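Long-range contact in ribonucleoside-diphosphate reductase, alpha chain (Actinobacillus ureae ATCC 25976, PDB 6DQX), which probably reduces ribonucleoside diphosphates to deoxyribonucleoside diphosphates, as the catalytic subunit of a class Id ribonucleotide reductase: residues Y72-F85 and E302-F315. Numbering follows the deposited sequence.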
loop_
_atom_site.group_PDB
_atom_site.type_symbol
_atom_site.label_atom_id
_atom_site.label_comp_id
_atom_site.label_asym_id
_atom_site.label_seq_id
_atom_site.Cartn_x
_atom_site.Cartn_y
_atom_site.Cartn_z
ATOM N N TYR A 72 14.461 -22.396 -36.738
ATOM C CA TYR A 72 14.406 -22.446 -35.284
ATOM C C TYR A 72 13.090 -23.052 -34.764
ATOM O O TYR A 72 13.114 -23.925 -33.889
ATOM C CB TYR A 72 14.678 -21.067 -34.674
ATOM C CG TYR A 72 14.648 -21.127 -33.172
ATOM C CD1 TYR A 72 15.786 -21.467 -32.443
ATOM C CD2 TYR A 72 13.459 -20.898 -32.475
ATOM C CE1 TYR A 72 15.733 -21.540 -31.049
ATOM C CE2 TYR A 72 13.408 -20.986 -31.099
ATOM C CZ TYR A 72 14.559 -21.303 -30.396
ATOM O OH TYR A 72 14.506 -21.406 -29.029
ATOM N N ALA A 73 11.954 -22.578 -35.292
ATOM C CA ALA A 73 10.631 -23.029 -34.845
ATOM C C ALA A 73 10.467 -24.537 -34.919
ATOM O O ALA A 73 9.984 -25.153 -33.969
ATOM C CB ALA A 73 9.525 -22.345 -35.641
ATOM N N ASP A 74 10.879 -25.133 -36.034
ATOM C CA ASP A 74 10.754 -26.581 -36.197
ATOM C C ASP A 74 11.659 -27.352 -35.226
ATOM O O ASP A 74 11.259 -28.407 -34.726
ATOM C CB ASP A 74 11.001 -27.018 -37.653
ATOM C CG ASP A 74 9.864 -26.616 -38.589
ATOM O OD1 ASP A 74 8.730 -26.329 -38.132
ATOM O OD2 ASP A 74 10.120 -26.567 -39.800
ATOM N N LYS A 75 12.825 -26.796 -34.925
ATOM C CA LYS A 75 13.713 -27.396 -33.900
ATOM C C LYS A 75 13.073 -27.324 -32.531
ATOM O O LYS A 75 12.967 -28.332 -31.844
ATOM C CB LYS A 75 15.076 -26.725 -33.868
ATOM C CG LYS A 75 16.075 -27.318 -34.841
ATOM C CD LYS A 75 17.500 -26.832 -34.585
ATOM C CE LYS A 75 18.118 -27.424 -33.318
ATOM N NZ LYS A 75 18.544 -28.857 -33.420
ATOM N N PHE A 76 12.619 -26.122 -32.150
ATOM C CA PHE A 76 11.927 -25.964 -30.872
ATOM C C PHE A 76 10.685 -26.858 -30.786
ATOM O O PHE A 76 10.460 -27.531 -29.776
ATOM C CB PHE A 76 11.577 -24.488 -30.672
ATOM C CG PHE A 76 10.904 -24.192 -29.372
ATOM C CD1 PHE A 76 9.525 -24.235 -29.274
ATOM C CD2 PHE A 76 11.641 -23.767 -28.271
ATOM C CE1 PHE A 76 8.885 -23.944 -28.078
ATOM C CE2 PHE A 76 11.011 -23.457 -27.079
ATOM C CZ PHE A 76 9.633 -23.531 -26.986
ATOM N N TYR A 77 9.888 -26.889 -31.857
ATOM C CA TYR A 77 8.686 -27.722 -31.900
ATOM C C TYR A 77 9.021 -29.212 -31.738
ATOM O O TYR A 77 8.366 -29.921 -30.955
ATOM C CB TYR A 77 7.908 -27.469 -33.203
ATOM C CG TYR A 77 6.530 -28.101 -33.240
ATOM C CD1 TYR A 77 5.432 -27.464 -32.654
ATOM C CD2 TYR A 77 6.317 -29.325 -33.862
ATOM C CE1 TYR A 77 4.169 -28.037 -32.696
ATOM C CE2 TYR A 77 5.052 -29.906 -33.904
ATOM C CZ TYR A 77 3.982 -29.248 -33.320
ATOM O OH TYR A 77 2.724 -29.801 -33.355
ATOM N N HIS A 78 10.079 -29.661 -32.412
ATOM C CA HIS A 78 10.535 -31.050 -32.305
ATOM C C HIS A 78 10.877 -31.426 -30.879
ATOM O O HIS A 78 10.420 -32.453 -30.357
ATOM C CB HIS A 78 11.731 -31.353 -33.234
ATOM C CG HIS A 78 12.288 -32.735 -33.053
ATOM N ND1 HIS A 78 11.582 -33.870 -33.393
ATOM C CD2 HIS A 78 13.464 -33.167 -32.536
ATOM C CE1 HIS A 78 12.301 -34.941 -33.091
ATOM N NE2 HIS A 78 13.446 -34.539 -32.568
ATOM N N TYR A 79 11.673 -30.587 -30.223
ATOM C CA TYR A 79 12.017 -30.866 -28.848
ATOM C C TYR A 79 10.817 -30.847 -27.904
ATOM O O TYR A 79 10.720 -31.719 -26.999
ATOM C CB TYR A 79 13.146 -29.945 -28.385
ATOM C CG TYR A 79 14.459 -30.154 -29.123
ATOM C CD1 TYR A 79 14.917 -31.441 -29.471
ATOM C CD2 TYR A 79 15.271 -29.068 -29.444
ATOM C CE1 TYR A 79 16.132 -31.622 -30.125
ATOM C CE2 TYR A 79 16.479 -29.240 -30.099
ATOM C CZ TYR A 79 16.909 -30.505 -30.437
ATOM O OH TYR A 79 18.122 -30.655 -31.073
ATOM N N MET A 80 9.878 -29.921 -28.130
ATOM C CA MET A 80 8.600 -29.977 -27.416
ATOM C C MET A 80 7.901 -31.307 -27.638
ATOM O O MET A 80 7.399 -31.944 -26.677
ATOM C CB MET A 80 7.672 -28.808 -27.812
ATOM C CG MET A 80 8.130 -27.439 -27.333
ATOM S SD MET A 80 7.949 -27.200 -25.556
ATOM C CE MET A 80 6.173 -26.989 -25.446
ATOM N N ALA A 81 7.819 -31.702 -28.909
ATOM C CA ALA A 81 7.188 -32.979 -29.313
ATOM C C ALA A 81 7.780 -34.209 -28.623
ATOM O O ALA A 81 7.049 -35.112 -28.228
ATOM C CB ALA A 81 7.229 -33.136 -30.838
ATOM N N ARG A 82 9.104 -34.223 -28.426
ATOM C CA ARG A 82 9.765 -35.341 -27.761
ATOM C C ARG A 82 9.668 -35.329 -26.237
ATOM O O ARG A 82 10.095 -36.294 -25.602
ATOM C CB ARG A 82 11.233 -35.426 -28.188
ATOM C CG ARG A 82 11.479 -35.576 -29.691
ATOM C CD ARG A 82 10.540 -36.571 -30.376
ATOM N NE ARG A 82 10.755 -37.914 -29.888
ATOM C CZ ARG A 82 9.863 -38.903 -29.886
ATOM N NH1 ARG A 82 8.618 -38.730 -30.344
ATOM N NH2 ARG A 82 10.220 -40.079 -29.389
ATOM N N GLY A 83 9.120 -34.253 -25.649
ATOM C CA GLY A 83 8.940 -34.179 -24.203
ATOM C C GLY A 83 10.197 -33.697 -23.466
ATOM O O GLY A 83 10.341 -33.951 -22.276
ATOM N N TYR A 84 11.092 -32.995 -24.169
ATOM C CA TYR A 84 12.358 -32.549 -23.561
ATOM C C TYR A 84 12.248 -31.263 -22.758
ATOM O O TYR A 84 13.138 -31.015 -21.943
ATOM C CB TYR A 84 13.425 -32.309 -24.628
ATOM C CG TYR A 84 13.802 -33.508 -25.478
ATOM C CD1 TYR A 84 13.478 -34.813 -25.105
ATOM C CD2 TYR A 84 14.523 -33.325 -26.638
ATOM C CE1 TYR A 84 13.843 -35.890 -25.887
ATOM C CE2 TYR A 84 14.910 -34.406 -27.424
ATOM C CZ TYR A 84 14.564 -35.677 -27.045
ATOM O OH TYR A 84 14.944 -36.751 -27.836
ATOM N N PHE A 85 11.229 -30.442 -23.044
ATOM C CA PHE A 85 11.056 -29.066 -22.504
ATOM C C PHE A 85 9.792 -28.915 -21.714
ATOM O O PHE A 85 8.719 -29.277 -22.186
ATOM C CB PHE A 85 10.862 -28.017 -23.623
ATOM C CG PHE A 85 12.043 -27.776 -24.490
ATOM C CD1 PHE A 85 13.317 -28.206 -24.151
ATOM C CD2 PHE A 85 11.877 -27.050 -25.667
ATOM C CE1 PHE A 85 14.374 -27.958 -24.988
ATOM C CE2 PHE A 85 12.941 -26.791 -26.502
ATOM C CZ PHE A 85 14.199 -27.254 -26.161
ATOM N N GLU A 302 18.682 -39.288 -24.233
ATOM C CA GLU A 302 18.279 -38.865 -25.563
ATOM C C GLU A 302 18.830 -37.525 -25.993
ATOM O O GLU A 302 19.279 -37.407 -27.131
ATOM C CB GLU A 302 16.753 -38.821 -25.738
ATOM C CG GLU A 302 16.073 -40.153 -25.528
ATOM C CD GLU A 302 14.580 -40.131 -25.813
ATOM O OE1 GLU A 302 14.085 -39.202 -26.488
ATOM O OE2 GLU A 302 13.897 -41.084 -25.371
ATOM N N TRP A 303 18.742 -36.495 -25.145
ATOM C CA TRP A 303 19.092 -35.134 -25.591
ATOM C C TRP A 303 20.481 -34.633 -25.209
ATOM O O TRP A 303 20.871 -33.584 -25.705
ATOM C CB TRP A 303 18.019 -34.076 -25.199
ATOM C CG TRP A 303 17.673 -34.002 -23.743
ATOM C CD1 TRP A 303 16.544 -34.473 -23.167
ATOM C CD2 TRP A 303 18.440 -33.397 -22.679
ATOM N NE1 TRP A 303 16.554 -34.228 -21.820
ATOM C CE2 TRP A 303 17.707 -33.571 -21.493
ATOM C CE3 TRP A 303 19.668 -32.729 -22.620
ATOM C CZ2 TRP A 303 18.150 -33.095 -20.257
ATOM C CZ3 TRP A 303 20.102 -32.241 -21.394
ATOM C CH2 TRP A 303 19.348 -32.447 -20.228
ATOM N N LYS A 304 21.254 -35.403 -24.438
ATOM C CA LYS A 304 22.559 -34.918 -23.923
ATOM C C LYS A 304 23.542 -34.446 -25.017
ATOM O O LYS A 304 24.329 -33.532 -24.770
ATOM C CB LYS A 304 23.232 -35.944 -23.018
ATOM C CG LYS A 304 23.501 -37.274 -23.714
ATOM C CD LYS A 304 24.067 -38.332 -22.791
ATOM C CE LYS A 304 24.262 -39.633 -23.558
ATOM N NZ LYS A 304 24.362 -40.775 -22.614
ATOM N N ASP A 305 23.496 -35.060 -26.200
ATOM C CA ASP A 305 24.370 -34.662 -27.331
ATOM C C ASP A 305 23.580 -34.018 -28.477
ATOM O O ASP A 305 23.980 -34.091 -29.645
ATOM C CB ASP A 305 25.185 -35.878 -27.832
ATOM C CG ASP A 305 26.083 -36.468 -26.754
ATOM O OD1 ASP A 305 26.846 -35.715 -26.095
ATOM O OD2 ASP A 305 26.059 -37.699 -26.563
ATOM N N THR A 306 22.443 -33.400 -28.150
ATOM C CA THR A 306 21.675 -32.614 -29.087
ATOM C C THR A 306 21.841 -31.159 -28.722
ATOM O O THR A 306 22.445 -30.825 -27.691
ATOM C CB THR A 306 20.164 -32.962 -29.062
ATOM O OG1 THR A 306 19.561 -32.501 -27.847
ATOM C CG2 THR A 306 19.933 -34.482 -29.214
ATOM N N GLU A 307 21.260 -30.303 -29.549
ATOM C CA GLU A 307 21.176 -28.871 -29.252
ATOM C C GLU A 307 19.950 -28.472 -28.428
ATOM O O GLU A 307 19.646 -27.278 -28.330
ATOM C CB GLU A 307 21.201 -28.052 -30.543
ATOM C CG GLU A 307 22.514 -28.153 -31.284
ATOM C CD GLU A 307 22.562 -27.251 -32.509
ATOM O OE1 GLU A 307 21.488 -26.762 -32.967
ATOM O OE2 GLU A 307 23.680 -27.045 -33.025
ATOM N N ALA A 308 19.291 -29.410 -27.753
ATOM C CA ALA A 308 18.069 -29.033 -27.015
ATOM C C ALA A 308 18.301 -27.978 -25.900
ATOM O O ALA A 308 17.575 -26.978 -25.847
ATOM C CB ALA A 308 17.331 -30.257 -26.475
ATOM N N PRO A 309 19.320 -28.155 -25.041
ATOM C CA PRO A 309 19.562 -27.116 -24.015
ATOM C C PRO A 309 19.914 -25.767 -24.594
ATOM O O PRO A 309 19.456 -24.736 -24.088
ATOM C CB PRO A 309 20.715 -27.677 -23.197
ATOM C CG PRO A 309 20.653 -29.133 -23.432
ATOM C CD PRO A 309 20.234 -29.287 -24.856
ATOM N N GLU A 310 20.654 -25.761 -25.702
ATOM C CA GLU A 310 20.978 -24.518 -26.380
ATOM C C GLU A 310 19.751 -23.835 -26.958
ATOM O O GLU A 310 19.596 -22.602 -26.854
ATOM C CB GLU A 310 21.992 -24.782 -27.489
ATOM C CG GLU A 310 23.337 -25.227 -26.945
ATOM C CD GLU A 310 23.514 -26.720 -26.827
ATOM O OE1 GLU A 310 22.547 -27.473 -26.552
ATOM O OE2 GLU A 310 24.693 -27.157 -26.952
ATOM N N VAL A 311 18.871 -24.635 -27.562
ATOM C CA VAL A 311 17.617 -24.105 -28.117
ATOM C C VAL A 311 16.772 -23.494 -27.015
ATOM O O VAL A 311 16.209 -22.401 -27.211
ATOM C CB VAL A 311 16.859 -25.186 -28.943
ATOM C CG1 VAL A 311 15.401 -24.826 -29.194
ATOM C CG2 VAL A 311 17.589 -25.374 -30.276
ATOM N N LEU A 312 16.705 -24.167 -25.863
ATOM C CA LEU A 312 15.925 -23.633 -24.747
ATOM C C LEU A 312 16.548 -22.319 -24.198
ATOM O O LEU A 312 15.825 -21.377 -23.857
ATOM C CB LEU A 312 15.726 -24.697 -23.658
ATOM C CG LEU A 312 14.631 -24.364 -22.638
ATOM C CD1 LEU A 312 13.244 -24.273 -23.290
ATOM C CD2 LEU A 312 14.612 -25.402 -21.521
ATOM N N THR A 313 17.879 -22.240 -24.161
ATOM C CA THR A 313 18.579 -21.016 -23.760
ATOM C C THR A 313 18.260 -19.818 -24.689
ATOM O O THR A 313 17.921 -18.706 -24.218
ATOM C CB THR A 313 20.094 -21.270 -23.675
ATOM O OG1 THR A 313 20.327 -22.364 -22.769
ATOM C CG2 THR A 313 20.839 -20.020 -23.226
ATOM N N TYR A 314 18.342 -20.075 -26.000
ATOM C CA TYR A 314 17.943 -19.106 -27.031
ATOM C C TYR A 314 16.510 -18.657 -26.802
ATOM O O TYR A 314 16.209 -17.467 -26.881
ATOM C CB TYR A 314 18.050 -19.707 -28.421
ATOM C CG TYR A 314 19.418 -19.651 -29.064
ATOM C CD1 TYR A 314 20.565 -20.055 -28.386
ATOM C CD2 TYR A 314 19.558 -19.202 -30.376
ATOM C CE1 TYR A 314 21.812 -20.025 -29.003
ATOM C CE2 TYR A 314 20.795 -19.159 -30.999
ATOM C CZ TYR A 314 21.914 -19.576 -30.317
ATOM O OH TYR A 314 23.127 -19.552 -30.957
ATOM N N PHE A 315 15.646 -19.611 -26.450
ATOM C CA PHE A 315 14.230 -19.299 -26.224
ATOM C C PHE A 315 14.061 -18.370 -25.038
ATOM O O PHE A 315 13.316 -17.385 -25.117
ATOM C CB PHE A 315 13.404 -20.574 -26.021
ATOM C CG PHE A 315 11.973 -20.313 -25.694
ATOM C CD1 PHE A 315 11.139 -19.816 -26.668
ATOM C CD2 PHE A 315 11.457 -20.578 -24.414
ATOM C CE1 PHE A 315 9.806 -19.568 -26.391
ATOM C CE2 PHE A 315 10.130 -20.342 -24.135
ATOM C CZ PHE A 315 9.297 -19.858 -25.132
HETATM O O HOH W 1 13.031 -39.481 -29.001
#
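The carbonyl oxygen of Val311 is gripped twice: Tyr72 OH donates to Val311 O at 2.7 Å, tilted 35° from the carbonyl plane, and the amide of Phe315 makes its regular helical bond from the opposite face. The phenol thus joins helix 72-82 to the backbone of helix 308-327 without breaking the latter's hydrogen bonding. A trans chi1 (-179°) lets the Tyr72 side chain slide past that of Val311 in the opposite direction. Val311 packs knobs-into-holes among Tyr72, Lys75, Phe76 and Tyr79. Beside it, Phe76 CE2 lies over one face of the Phe315 ring, 3.6 Å from Phe315 CG.

Where helix 308-327 starts, Thr306 OG1 accepts from Ala308 N in an ST turn, and Ala308 CB stands over the centre of the Tyr79 ring, 3.7 Å from its centroid. Lys75 NZ donates to Tyr79 OH and forms a long salt bridge with OE1 of the N-cap residue Glu307. The Phe85 ring has Leu312 CD1 over the centre of one face and Tyr79 CB toward the rim of the other.

A Schellman motif at Gly83 ends helix 72-82. Next to it, Trp303 CD1 and Arg82 CB cover opposite faces of the Tyr84 ring, both toward the rim; Tyr84 OH donates to the anti lone pair of Glu302 OE1 at 2.9 Å. A water links this oxygen to Arg82 NH2, and Glu302 OE2 pairs with Arg27.

The axes of segments 72-82 and 308-315 approach to 10.2 Å, their N-to-C directions 117° apart. Helix 52-67 lies against Tyr72, Phe76 and Phe315, strand 288-296 meets Phe85, Trp303 and Leu312, and helix 367-395 packs against Trp303, Pro309 and Thr313.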